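Local atomic coordinates of lovastatin nonaketide synthase mokA (Monascus pilosus, PDB entry 6AD3), a protein that builds the nonaketide precursor of monacolin K (lovastatin) as an iterative type I polyketide synthase, represented here by its condensation domain. Residues A163-A168 and F193-D198; E303-L308 and D479-V484; V469-D474 and T483-S488. The protein carries 1 engineered substitution. All coordinates share one frame; numbering follows the deposited sequence.

Contact 1 of 3, residues A163-A168 and F193-D198; sequences ADRAGA and FFWGKD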
ATOM      1  N   ALA A 163       4.547   7.179 -29.882  1.00 24.23           N
ATOM      2  CA  ALA A 163       5.652   7.234 -30.818  1.00 27.99           C
ATOM      3  C   ALA A 163       6.743   6.259 -30.413  1.00 29.59           C
ATOM      4  O   ALA A 163       7.403   5.672 -31.274  1.00 28.53           O
ATOM      5  CB  ALA A 163       6.198   8.649 -30.891  1.00 28.28           C
ATOM      6  N   ASP A 164       6.902   6.046 -29.103  1.00 22.77           N
ATOM      7  CA  ASP A 164       8.076   5.396 -28.559  1.00 22.67           C
ATOM      8  C   ASP A 164       7.921   5.304 -27.052  1.00 24.35           C
ATOM      9  O   ASP A 164       6.933   5.783 -26.495  1.00 23.03           O
ATOM     10  CB  ASP A 164       9.387   6.171 -28.895  1.00 26.82           C
ATOM     11  CG  ASP A 164       9.349   7.641 -28.468  1.00 28.85           C
ATOM     12  OD1 ASP A 164       8.517   8.063 -27.619  1.00 26.00           O
ATOM     13  OD2 ASP A 164      10.151   8.408 -29.014  1.00 32.98           O
ATOM     14  N   ARG A 165       8.896   4.715 -26.394  1.00 23.12           N
ATOM     15  CA  ARG A 165       8.779   4.541 -24.946  1.00 24.00           C
ATOM     16  C   ARG A 165       8.567   5.875 -24.227  1.00 25.24           C
ATOM     17  O   ARG A 165       7.834   5.934 -23.235  1.00 21.25           O
ATOM     18  CB  ARG A 165       9.992   3.838 -24.381  1.00 26.37           C
ATOM     19  CG  ARG A 165       9.976   3.746 -22.865  1.00 28.24           C
ATOM     20  CD  ARG A 165      10.794   2.590 -22.354  1.00 31.38           C
ATOM     21  NE  ARG A 165      11.047   2.708 -20.910  1.00 29.99           N
ATOM     22  CZ  ARG A 165      11.232   1.673 -20.114  1.00 28.52           C
ATOM     23  NH1 ARG A 165      11.119   0.455 -20.595  1.00 27.44           N
ATOM     24  NH2 ARG A 165      11.522   1.858 -18.848  1.00 29.48           N
ATOM     25  N   ALA A 166       9.320   6.903 -24.628  1.00 23.46           N
ATOM     26  CA  ALA A 166       9.211   8.220 -23.996  1.00 27.85           C
ATOM     27  C   ALA A 166       7.773   8.756 -24.085  1.00 24.99           C
ATOM     28  O   ALA A 166       7.261   9.338 -23.114  1.00 22.58           O
ATOM     29  CB  ALA A 166      10.190   9.222 -24.645  1.00 28.00           C
ATOM     30  N   GLY A 167       7.107   8.514 -25.216  1.00 20.36           N
ATOM     31  CA  GLY A 167       5.671   8.799 -25.331  1.00 21.60           C
ATOM     32  C   GLY A 167       4.803   8.048 -24.314  1.00 20.85           C
ATOM     33  O   GLY A 167       3.842   8.606 -23.769  1.00 21.50           O
ATOM     34  N   ALA A 168       5.057   6.754 -24.167  1.00 17.90           N
ATOM     35  CA  ALA A 168       4.362   5.934 -23.179  1.00 18.21           C
ATOM     36  C   ALA A 168       4.567   6.478 -21.753  1.00 18.31           C
ATOM     37  O   ALA A 168       3.593   6.631 -21.006  1.00 18.80           O
ATOM     38  CB  ALA A 168       4.807   4.498 -23.265  1.00 17.09           C
ATOM     39  N   PHE A 193      -0.677   1.485 -23.628  1.00 17.71           N
ATOM     40  CA  PHE A 193       0.148   2.348 -24.533  1.00 17.44           C
ATOM     41  C   PHE A 193       1.035   1.434 -25.365  1.00 16.61           C
ATOM     42  O   PHE A 193       1.710   0.565 -24.828  1.00 15.94           O
ATOM     43  CB  PHE A 193       1.057   3.302 -23.742  1.00 18.12           C
ATOM     44  CG  PHE A 193       0.333   4.350 -22.964  1.00 18.62           C
ATOM     45  CD1 PHE A 193      -0.221   5.444 -23.589  1.00 18.31           C
ATOM     46  CD2 PHE A 193       0.286   4.280 -21.570  1.00 17.53           C
ATOM     47  CE1 PHE A 193      -0.833   6.459 -22.859  1.00 19.26           C
ATOM     48  CE2 PHE A 193      -0.344   5.260 -20.832  1.00 19.06           C
ATOM     49  CZ  PHE A 193      -0.893   6.354 -21.445  1.00 17.63           C
ATOM     50  N   PHE A 194       1.082   1.620 -26.704  1.00 18.30           N
ATOM     51  CA  PHE A 194       1.804   0.664 -27.534  1.00 18.35           C
ATOM     52  C   PHE A 194       2.597   1.374 -28.625  1.00 17.67           C
ATOM     53  O   PHE A 194       2.223   2.455 -29.056  1.00 18.57           O
ATOM     54  CB  PHE A 194       0.849  -0.373 -28.139  1.00 20.02           C
ATOM     55  CG  PHE A 194      -0.052   0.156 -29.231  1.00 18.93           C
ATOM     56  CD1 PHE A 194      -1.241   0.785 -28.923  1.00 17.81           C
ATOM     57  CD2 PHE A 194       0.315   0.041 -30.568  1.00 19.89           C
ATOM     58  CE1 PHE A 194      -2.145   1.099 -29.894  1.00 19.99           C
ATOM     59  CE2 PHE A 194      -0.583   0.391 -31.559  1.00 22.31           C
ATOM     60  CZ  PHE A 194      -1.795   0.966 -31.222  1.00 21.18           C
ATOM     61  N   TRP A 195       3.748   0.803 -28.945  1.00 20.46           N
ATOM     62  CA  TRP A 195       4.685   1.399 -29.919  1.00 19.61           C
ATOM     63  C   TRP A 195       5.592   0.327 -30.454  1.00 21.90           C
ATOM     64  O   TRP A 195       5.640  -0.786 -29.926  1.00 21.19           O
ATOM     65  CB  TRP A 195       5.507   2.491 -29.273  1.00 20.28           C
ATOM     66  CG  TRP A 195       6.489   1.992 -28.256  1.00 23.74           C
ATOM     67  CD1 TRP A 195       7.823   1.739 -28.452  1.00 24.00           C
ATOM     68  CD2 TRP A 195       6.255   1.830 -26.848  1.00 21.29           C
ATOM     69  NE1 TRP A 195       8.408   1.356 -27.270  1.00 24.21           N
ATOM     70  CE2 TRP A 195       7.455   1.346 -26.284  1.00 23.93           C
ATOM     71  CE3 TRP A 195       5.107   1.872 -26.046  1.00 21.80           C
ATOM     72  CZ2 TRP A 195       7.570   1.013 -24.921  1.00 23.32           C
ATOM     73  CZ3 TRP A 195       5.208   1.501 -24.718  1.00 22.78           C
ATOM     74  CH2 TRP A 195       6.447   1.116 -24.157  1.00 23.60           C
ATOM     75  N   GLY A 196       6.398   0.692 -31.453  1.00 21.09           N
ATOM     76  CA  GLY A 196       7.475  -0.172 -31.909  1.00 23.27           C
ATOM     77  C   GLY A 196       6.995  -1.531 -32.363  1.00 22.50           C
ATOM     78  O   GLY A 196       5.905  -1.660 -32.928  1.00 24.47           O
ATOM     79  N   LYS A 197       7.846  -2.522 -32.181  1.00 22.79           N
ATOM     80  CA  LYS A 197       7.521  -3.889 -32.464  1.00 26.90           C
ATOM     81  C   LYS A 197       6.970  -4.572 -31.214  1.00 26.21           C
ATOM     82  O   LYS A 197       7.726  -5.029 -30.355  1.00 26.72           O
ATOM     83  CB  LYS A 197       8.751  -4.631 -32.944  1.00 31.62           C
ATOM     84  CG  LYS A 197       8.442  -5.981 -33.538  1.00 39.01           C
ATOM     85  CD  LYS A 197       9.685  -6.549 -34.221  1.00 51.04           C
ATOM     86  CE  LYS A 197      10.292  -7.693 -33.424  1.00 59.33           C
ATOM     87  NZ  LYS A 197       9.564  -8.963 -33.702  1.00 65.32           N
ATOM     88  N   ASP A 198       5.647  -4.542 -31.104  1.00 25.21           N
ATOM     89  CA  ASP A 198       4.928  -5.191 -29.990  1.00 24.85           C
ATOM     90  C   ASP A 198       5.501  -4.751 -28.647  1.00 22.29           C
ATOM     91  O   ASP A 198       5.511  -5.527 -27.713  1.00 23.14           O
ATOM     92  CB  ASP A 198       4.969  -6.724 -30.095  1.00 23.11           C
ATOM     93  CG  ASP A 198       4.248  -7.248 -31.322  1.00 28.30           C
ATOM     94  OD1 ASP A 198       3.128  -6.812 -31.631  1.00 25.22           O
ATOM     95  OD2 ASP A 198       4.833  -8.069 -32.001  1.00 28.11           O
TER
HETATM   96  O   HOH W   1       7.426   3.255 -32.329  1.00 41.47           O

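Contact 2 of 3, residues E303-L308 and D479-V484; sequences EAIARL and DPLLTV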
ATOM      1  N   GLU A 303      12.079   9.505  -2.814  1.00 17.08           N
ATOM      2  CA  GLU A 303      12.270   8.044  -2.790  1.00 16.73           C
ATOM      3  C   GLU A 303      13.484   7.547  -3.480  1.00 16.57           C
ATOM      4  O   GLU A 303      14.105   8.258  -4.312  1.00 17.73           O
ATOM      5  CB  GLU A 303      11.038   7.321  -3.342  1.00 17.98           C
ATOM      6  CG  GLU A 303      10.904   7.309  -4.814  1.00 18.91           C
ATOM      7  CD  GLU A 303       9.652   6.493  -5.298  1.00 23.14           C
ATOM      8  OE1 GLU A 303       9.772   5.746  -6.290  1.00 20.36           O
ATOM      9  OE2 GLU A 303       8.585   6.545  -4.637  1.00 17.92           O
ATOM     10  N   ALA A 304      13.850   6.321  -3.134  1.00 15.44           N
ATOM     11  CA  ALA A 304      14.927   5.620  -3.813  1.00 17.68           C
ATOM     12  C   ALA A 304      14.571   4.141  -3.877  1.00 17.49           C
ATOM     13  O   ALA A 304      13.865   3.610  -3.006  1.00 17.35           O
ATOM     14  CB  ALA A 304      16.245   5.842  -3.075  1.00 17.77           C
ATOM     15  N   ILE A 305      15.026   3.489  -4.929  1.00 15.54           N
ATOM     16  CA  ILE A 305      14.675   2.101  -5.191  1.00 16.82           C
ATOM     17  C   ILE A 305      15.930   1.308  -5.497  1.00 18.99           C
ATOM     18  O   ILE A 305      16.817   1.805  -6.200  1.00 17.38           O
ATOM     19  CB  ILE A 305      13.763   1.988  -6.442  1.00 16.89           C
ATOM     20  CG1 ILE A 305      12.402   2.588  -6.169  1.00 17.01           C
ATOM     21  CG2 ILE A 305      13.550   0.556  -6.833  1.00 19.58           C
ATOM     22  CD1 ILE A 305      11.537   2.705  -7.406  1.00 21.58           C
ATOM     23  N   ALA A 306      16.012   0.099  -4.955  1.00 15.49           N
ATOM     24  CA  ALA A 306      17.135  -0.832  -5.290  1.00 19.17           C
ATOM     25  C   ALA A 306      16.713  -2.283  -5.272  1.00 18.66           C
ATOM     26  O   ALA A 306      15.818  -2.673  -4.546  1.00 18.14           O
ATOM     27  CB  ALA A 306      18.284  -0.636  -4.343  1.00 21.41           C
ATOM     28  N   ARG A 307      17.387  -3.088  -6.088  1.00 19.21           N
ATOM     29  CA  ARG A 307      17.299  -4.532  -6.024  1.00 22.39           C
ATOM     30  C   ARG A 307      18.284  -5.061  -5.038  1.00 21.77           C
ATOM     31  O   ARG A 307      19.467  -4.679  -5.059  1.00 22.40           O
ATOM     32  CB  ARG A 307      17.712  -5.127  -7.360  1.00 27.69           C
ATOM     33  CG  ARG A 307      16.706  -4.982  -8.390  1.00 34.71           C
ATOM     34  CD  ARG A 307      15.812  -6.184  -8.464  1.00 35.14           C
ATOM     35  NE  ARG A 307      14.909  -5.881  -9.531  1.00 28.01           N
ATOM     36  CZ  ARG A 307      13.639  -6.191  -9.572  1.00 29.34           C
ATOM     37  NH1 ARG A 307      13.142  -7.115  -8.781  1.00 27.34           N
ATOM     38  NH2 ARG A 307      12.925  -5.740 -10.578  1.00 32.10           N
ATOM     39  N   LEU A 308      17.856  -6.052  -4.284  1.00 17.27           N
ATOM     40  CA  LEU A 308      18.718  -6.680  -3.304  1.00 17.65           C
ATOM     41  C   LEU A 308      19.532  -7.761  -4.008  1.00 18.27           C
ATOM     42  O   LEU A 308      19.011  -8.464  -4.871  1.00 21.22           O
ATOM     43  CB  LEU A 308      17.884  -7.297  -2.196  1.00 16.55           C
ATOM     44  CG  LEU A 308      18.636  -7.882  -1.026  1.00 18.32           C
ATOM     45  CD1 LEU A 308      19.387  -6.818  -0.231  1.00 19.50           C
ATOM     46  CD2 LEU A 308      17.675  -8.656  -0.126  1.00 20.33           C
ATOM     47  N   ASP A 479      14.714 -10.967  -7.903  1.00 22.06           N
ATOM     48  CA  ASP A 479      15.339 -10.579  -6.614  1.00 22.61           C
ATOM     49  C   ASP A 479      14.452  -9.523  -5.907  1.00 19.25           C
ATOM     50  O   ASP A 479      13.693  -8.801  -6.538  1.00 18.31           O
ATOM     51  CB  ASP A 479      16.749 -10.017  -6.845  1.00 22.82           C
ATOM     52  CG  ASP A 479      17.689 -11.036  -7.493  1.00 28.11           C
ATOM     53  OD1 ASP A 479      17.543 -12.240  -7.210  1.00 29.18           O
ATOM     54  OD2 ASP A 479      18.550 -10.613  -8.272  1.00 28.32           O
ATOM     55  N   PRO A 480      14.547  -9.432  -4.597  1.00 16.44           N
ATOM     56  CA  PRO A 480      13.672  -8.508  -3.917  1.00 15.98           C
ATOM     57  C   PRO A 480      13.896  -7.045  -4.372  1.00 15.95           C
ATOM     58  O   PRO A 480      15.029  -6.629  -4.601  1.00 17.02           O
ATOM     59  CB  PRO A 480      14.060  -8.697  -2.445  1.00 17.15           C
ATOM     60  CG  PRO A 480      14.674 -10.070  -2.392  1.00 15.46           C
ATOM     61  CD  PRO A 480      15.404 -10.187  -3.675  1.00 15.44           C
ATOM     62  N   LEU A 481      12.816  -6.297  -4.506  1.00 15.26           N
ATOM     63  CA  LEU A 481      12.873  -4.913  -4.901  1.00 17.01           C
ATOM     64  C   LEU A 481      12.452  -4.024  -3.731  1.00 15.45           C
ATOM     65  O   LEU A 481      11.361  -4.176  -3.209  1.00 18.87           O
ATOM     66  CB  LEU A 481      11.938  -4.658  -6.104  1.00 17.56           C
ATOM     67  CG  LEU A 481      12.056  -3.258  -6.740  1.00 20.70           C
ATOM     68  CD1 LEU A 481      13.431  -3.084  -7.369  1.00 21.75           C
ATOM     69  CD2 LEU A 481      10.929  -3.006  -7.760  1.00 25.53           C
ATOM     70  N   LEU A 482      13.331  -3.106  -3.337  1.00 14.28           N
ATOM     71  CA  LEU A 482      13.122  -2.297  -2.156  1.00 16.75           C
ATOM     72  C   LEU A 482      12.887  -0.860  -2.575  1.00 14.66           C
ATOM     73  O   LEU A 482      13.731  -0.267  -3.265  1.00 16.00           O
ATOM     74  CB  LEU A 482      14.358  -2.366  -1.242  1.00 17.54           C
ATOM     75  CG  LEU A 482      14.735  -3.679  -0.528  1.00 21.07           C
ATOM     76  CD1 LEU A 482      14.665  -4.892  -1.383  1.00 26.64           C
ATOM     77  CD2 LEU A 482      16.099  -3.537   0.095  1.00 23.39           C
ATOM     78  N   THR A 483      11.840  -0.238  -2.018  1.00 13.20           N
ATOM     79  CA  THR A 483      11.546   1.165  -2.233  1.00 13.78           C
ATOM     80  C   THR A 483      11.463   1.829  -0.862  1.00 14.71           C
ATOM     81  O   THR A 483      10.678   1.387   0.000  1.00 14.86           O
ATOM     82  CB  THR A 483      10.188   1.375  -2.943  1.00 16.94           C
ATOM     83  OG1 THR A 483      10.198   0.663  -4.182  1.00 13.64           O
ATOM     84  CG2 THR A 483       9.912   2.841  -3.208  1.00 17.38           C
ATOM     85  N   VAL A 484      12.261   2.883  -0.665  1.00 13.72           N
ATOM     86  CA  VAL A 484      12.190   3.708   0.549  1.00 13.60           C
ATOM     87  C   VAL A 484      11.684   5.122   0.198  1.00 13.32           C
ATOM     88  O   VAL A 484      12.194   5.785  -0.764  1.00 15.69           O
ATOM     89  CB  VAL A 484      13.584   3.829   1.214  1.00 14.97           C
ATOM     90  CG1 VAL A 484      13.547   4.850   2.330  1.00 15.51           C
ATOM     91  CG2 VAL A 484      14.006   2.475   1.745  1.00 15.37           C
TER

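Contact 3 of 3, residues V469-D474 and T483-S488; sequences VLEMSD and TVKLQS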
ATOM      1  N   VAL A 469       8.676   5.062   4.883  1.00 13.18           N
ATOM      2  CA  VAL A 469       7.941   3.942   4.355  1.00 13.19           C
ATOM      3  C   VAL A 469       8.924   3.073   3.596  1.00 12.15           C
ATOM      4  O   VAL A 469       9.613   3.549   2.662  1.00 14.37           O
ATOM      5  CB  VAL A 469       6.805   4.370   3.449  1.00 11.65           C
ATOM      6  CG1 VAL A 469       6.048   3.134   2.919  1.00 13.12           C
ATOM      7  CG2 VAL A 469       5.840   5.331   4.153  1.00 12.23           C
ATOM      8  N   LEU A 470       8.930   1.787   3.925  1.00 12.03           N
ATOM      9  CA  LEU A 470       9.678   0.786   3.190  1.00 12.26           C
ATOM     10  C   LEU A 470       8.668  -0.167   2.535  1.00 13.05           C
ATOM     11  O   LEU A 470       7.874  -0.826   3.240  1.00 11.83           O
ATOM     12  CB  LEU A 470      10.603  -0.002   4.127  1.00 12.09           C
ATOM     13  CG  LEU A 470      11.236  -1.268   3.545  1.00 13.37           C
ATOM     14  CD1 LEU A 470      12.064  -0.934   2.335  1.00 15.85           C
ATOM     15  CD2 LEU A 470      12.116  -1.966   4.571  1.00 14.89           C
ATOM     16  N   GLU A 471       8.624  -0.159   1.197  1.00 12.03           N
ATOM     17  CA  GLU A 471       7.783  -1.070   0.446  1.00 13.06           C
ATOM     18  C   GLU A 471       8.704  -2.037  -0.285  1.00 15.28           C
ATOM     19  O   GLU A 471       9.748  -1.615  -0.768  1.00 17.88           O
ATOM     20  CB  GLU A 471       6.982  -0.329  -0.625  1.00 13.06           C
ATOM     21  CG  GLU A 471       6.049   0.710  -0.097  1.00 15.69           C
ATOM     22  CD  GLU A 471       5.310   1.427  -1.185  1.00 16.49           C
ATOM     23  OE1 GLU A 471       4.852   2.571  -0.941  1.00 16.07           O
ATOM     24  OE2 GLU A 471       5.026   0.761  -2.217  1.00 24.12           O
ATOM     25  N   MET A 472       8.403  -3.339  -0.212  1.00 14.30           N
ATOM     26  CA  MET A 472       9.212  -4.365  -0.855  1.00 15.02           C
ATOM     27  C   MET A 472       8.335  -5.278  -1.676  1.00 15.02           C
ATOM     28  O   MET A 472       7.230  -5.656  -1.230  1.00 14.21           O
ATOM     29  CB  MET A 472       9.859  -5.276   0.181  1.00 18.77           C
ATOM     30  CG  MET A 472      10.870  -4.692   1.044  1.00 27.44           C
ATOM     31  SD  MET A 472      11.473  -6.060   2.070  1.00 20.10           S
ATOM     32  CE  MET A 472      12.006  -7.289   0.834  1.00 22.07           C
ATOM     33  N   SER A 473       8.874  -5.733  -2.804  1.00 17.20           N
ATOM     34  CA  SER A 473       8.341  -6.883  -3.532  1.00 15.97           C
ATOM     35  C   SER A 473       9.368  -7.993  -3.422  1.00 17.86           C
ATOM     36  O   SER A 473      10.553  -7.772  -3.593  1.00 21.29           O
ATOM     37  CB  SER A 473       8.093  -6.533  -5.006  1.00 20.87           C
ATOM     38  OG  SER A 473       7.021  -5.571  -5.128  1.00 29.34           O
ATOM     39  N   ASP A 474       8.883  -9.208  -3.253  1.00 18.18           N
ATOM     40  CA  ASP A 474       9.750 -10.382  -3.147  1.00 19.98           C
ATOM     41  C   ASP A 474       9.135 -11.448  -4.066  1.00 22.14           C
ATOM     42  O   ASP A 474       8.623 -12.474  -3.607  1.00 27.58           O
ATOM     43  CB  ASP A 474       9.800 -10.832  -1.689  1.00 19.87           C
ATOM     44  CG  ASP A 474      10.699 -12.039  -1.453  1.00 24.48           C
ATOM     45  OD1 ASP A 474      11.444 -12.390  -2.361  1.00 26.64           O
ATOM     46  OD2 ASP A 474      10.671 -12.575  -0.318  1.00 22.85           O
ATOM     47  N   THR A 483      11.840  -0.238  -2.018  1.00 13.20           N
ATOM     48  CA  THR A 483      11.546   1.165  -2.233  1.00 13.78           C
ATOM     49  C   THR A 483      11.463   1.829  -0.862  1.00 14.71           C
ATOM     50  O   THR A 483      10.678   1.387   0.000  1.00 14.86           O
ATOM     51  CB  THR A 483      10.188   1.375  -2.943  1.00 16.94           C
ATOM     52  OG1 THR A 483      10.198   0.663  -4.182  1.00 13.64           O
ATOM     53  CG2 THR A 483       9.912   2.841  -3.208  1.00 17.38           C
ATOM     54  N   VAL A 484      12.261   2.883  -0.665  1.00 13.72           N
ATOM     55  CA  VAL A 484      12.190   3.708   0.549  1.00 13.60           C
ATOM     56  C   VAL A 484      11.684   5.122   0.198  1.00 13.32           C
ATOM     57  O   VAL A 484      12.194   5.785  -0.764  1.00 15.69           O
ATOM     58  CB  VAL A 484      13.584   3.829   1.214  1.00 14.97           C
ATOM     59  CG1 VAL A 484      13.547   4.850   2.330  1.00 15.51           C
ATOM     60  CG2 VAL A 484      14.006   2.475   1.745  1.00 15.37           C
ATOM     61  N   LYS A 485      10.675   5.557   0.941  1.00 13.67           N
ATOM     62  CA  LYS A 485      10.067   6.877   0.791  1.00 13.77           C
ATOM     63  C   LYS A 485      10.218   7.622   2.097  1.00 14.20           C
ATOM     64  O   LYS A 485       9.883   7.088   3.153  1.00 14.62           O
ATOM     65  CB  LYS A 485       8.577   6.755   0.457  1.00 14.76           C
ATOM     66  CG  LYS A 485       8.275   5.942  -0.822  1.00 14.39           C
ATOM     67  CD  LYS A 485       6.759   5.791  -1.053  1.00 14.74           C
ATOM     68  CE  LYS A 485       6.427   5.141  -2.397  1.00 14.51           C
ATOM     69  NZ  LYS A 485       4.972   4.810  -2.499  1.00 13.71           N
ATOM     70  N   LEU A 486      10.685   8.867   2.009  1.00 13.17           N
ATOM     71  CA  LEU A 486      10.818   9.768   3.166  1.00 14.90           C
ATOM     72  C   LEU A 486      10.051  11.072   2.923  1.00 13.80           C
ATOM     73  O   LEU A 486       9.957  11.557   1.779  1.00 15.40           O
ATOM     74  CB  LEU A 486      12.287  10.072   3.429  1.00 14.62           C
ATOM     75  CG  LEU A 486      13.212   8.883   3.600  1.00 15.60           C
ATOM     76  CD1 LEU A 486      14.658   9.364   3.775  1.00 18.58           C
ATOM     77  CD2 LEU A 486      12.770   8.065   4.830  1.00 18.60           C
ATOM     78  N   GLN A 487       9.434  11.605   3.978  1.00 14.79           N
ATOM     79  CA  GLN A 487       8.706  12.860   3.854  1.00 15.46           C
ATOM     80  C   GLN A 487       9.697  13.993   3.522  1.00 16.66           C
ATOM     81  O   GLN A 487      10.674  14.195   4.257  1.00 16.24           O
ATOM     82  CB  GLN A 487       7.991  13.202   5.167  1.00 17.27           C
ATOM     83  CG  GLN A 487       6.815  12.326   5.505  1.00 15.65           C
ATOM     84  CD  GLN A 487       5.623  12.513   4.567  1.00 16.56           C
ATOM     85  OE1 GLN A 487       4.976  11.524   4.150  1.00 19.14           O
ATOM     86  NE2 GLN A 487       5.317  13.763   4.243  1.00 15.20           N
ATOM     87  N   SER A 488       9.403  14.756   2.473  1.00 17.21           N
ATOM     88  CA  SER A 488      10.225  15.934   2.092  1.00 17.86           C
ATOM     89  C   SER A 488      10.120  17.016   3.176  1.00 19.64           C
ATOM     90  O   SER A 488      11.006  17.851   3.311  1.00 21.20           O
ATOM     91  CB  SER A 488       9.761  16.474   0.729  1.00 19.88           C
ATOM     92  OG  SER A 488       8.455  17.011   0.833  1.00 20.37           O
TER
HETATM   93  O   HOH W   2       9.580  -1.972  -4.011  1.00 17.93           O

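Contact 1 of 3, residues A163-A168 and F193-D198
A163 meets the second segment through its backbone: its carbonyl carbon packs on W195 CB, and its O accepts from a water that accepts from G196 N, linking the residue ahead of the helix to the turn after the strand. D164 CA lies over one face of the W195 indole, 3.7 Å from W195 CD1. D164 is the N-cap of helix 165-176; its OD1 accepts from G167 N at 2.8 Å, satisfying an N-H that the first helical turn cannot. Helix and strand belong to a beta-alpha-beta crossover, strand 157-161, helix 165-176, strand 188-195; with CG between the backbone N and the carbonyl carbon (chi1 69°), W195 turns one indole face to the start of the helix. R165 continues the cover: R165 N sits 3.5 Å above the ring plane, and R165 CA makes a CH-pi contact over the six-membered ring. The arginine runs on extended, its guanidinium plane 80° from the indole, to salt bridges with E169 and E456. A168, small enough to sit close to the strand, brings its CB within 3.4 Å of W195 CZ3 and 4.0 Å of F193 CB, while A168 O lies over one face of the F193 ring.

Contact 2 of 3, residues E303-L308 and D479-V484
I305 and L481 meet at the apolar centre, I305 CG2 lying 3.7 Å from L481 CD1 on the face shared with T483 and R307. L481 has CG anti to its backbone N (chi1 -172°), which sends CD1 toward the neighbouring strand and over the middle of the R307 guanidinium. I305 CG1 runs alongside T483, both beta-branched and suited to extended backbone. The other face carries small A304 and A306 opposite the larger V484 and L482, a combination consistent with the close approach of helix 495-512: P496, F499 and L500 pack there. At one end L308 CD2 rests on P480 CG, and Y331 touches both residues. The backbones are antiparallel neighbours in the six-stranded sheet of the condensation domain, strand 301-307 being outermost within the chain, with A304–V484 and A306–L482 as hydrogen-bonded pairs; L482 N reaches A306 O at 2.8 Å. Farthest out, R307 bends at chi2 and R307 NH1 donates to D479 O at 2.9 Å, the acceptor in the guanidinium plane but the N-H angle only 142°. Covered by a leucine methyl and bonded at its edge, the guanidinium is restrained in rotation; its positive charge probably polarises the D479 carbonyl and strengthens this bent bond.

Contact 3 of 3, residues V469-D474 and T483-S488
E471 and K485 both have CG anti to their own carbonyl carbon (chi1 -61° and -58°), and both chains then run extended, so that their charged ends converge from residues that are not paired in register. The side chains cross at an angle, and E471 OE1 receives K485 NZ at 2.7 Å in a salt bridge. The ammonium comes from above the carboxylate, 40° out of its plane. K485 CE, next to the ammonium, lies 3.3 Å from the same E471 OE1. The other oxygen, E471 OE2, has a long, weak ion pair with R461, so a second positive charge lies near the carboxylate, though at long range. A long lysine suits a buried strand position here because its aliphatic part can lie within the protein while its ammonium reaches the glutamate; Q301 and E303 of strand 301-307 also touch it.

Their backbones belong to the beta hairpin of strands 468-473 and 481-487, interior neighbours in the six-stranded sheet of the condensation domain. V469 with K485 and E471 with T483 are hydrogen-bonded pairs, each closed by two reciprocal bonds, among them K485 N to V469 O at 2.8 Å. L470 and V484 form the non-hydrogen-bonded pair between them, where L470 CA approaches T483 O at 3.4 Å.

On the face opposite the salt bridge, L470 CD1 lies 4.0 Å from V484 CG2, and both apolar residues meet helix 495-512 through Y503 and F499. V469, beta-branched and buried, packs beside K485 on the charged face. Toward the hairpin turn a water donates to E471 O, 3.3 Å away, and pairs with T483 OG1 at 2.7 Å, linking a strand carbonyl to a hydroxyl that stands on the same face as E471.

In the fold
Following the chain from the N terminus, contact 1 closes first, around helix 165-176 and strand 188-195, bringing the helix start against the end of a strand of the five-stranded sheet. Contact 2 opens later, at strand 301-307, and closes only after some 170 residues, bringing this outermost strand against strand 481-487. Contact 3 is the short hairpin whose first strand, 468-473, lies inside that long loop; both contacts end on strand 481-487, sharing T483 and V484. That strand is therefore held on both edges, in the six-stranded sheet. Contacts 2 and 3 touch, their centres 8 Å apart, whereas contact 1 stands separate, its centre 26 Å from that of contact 2.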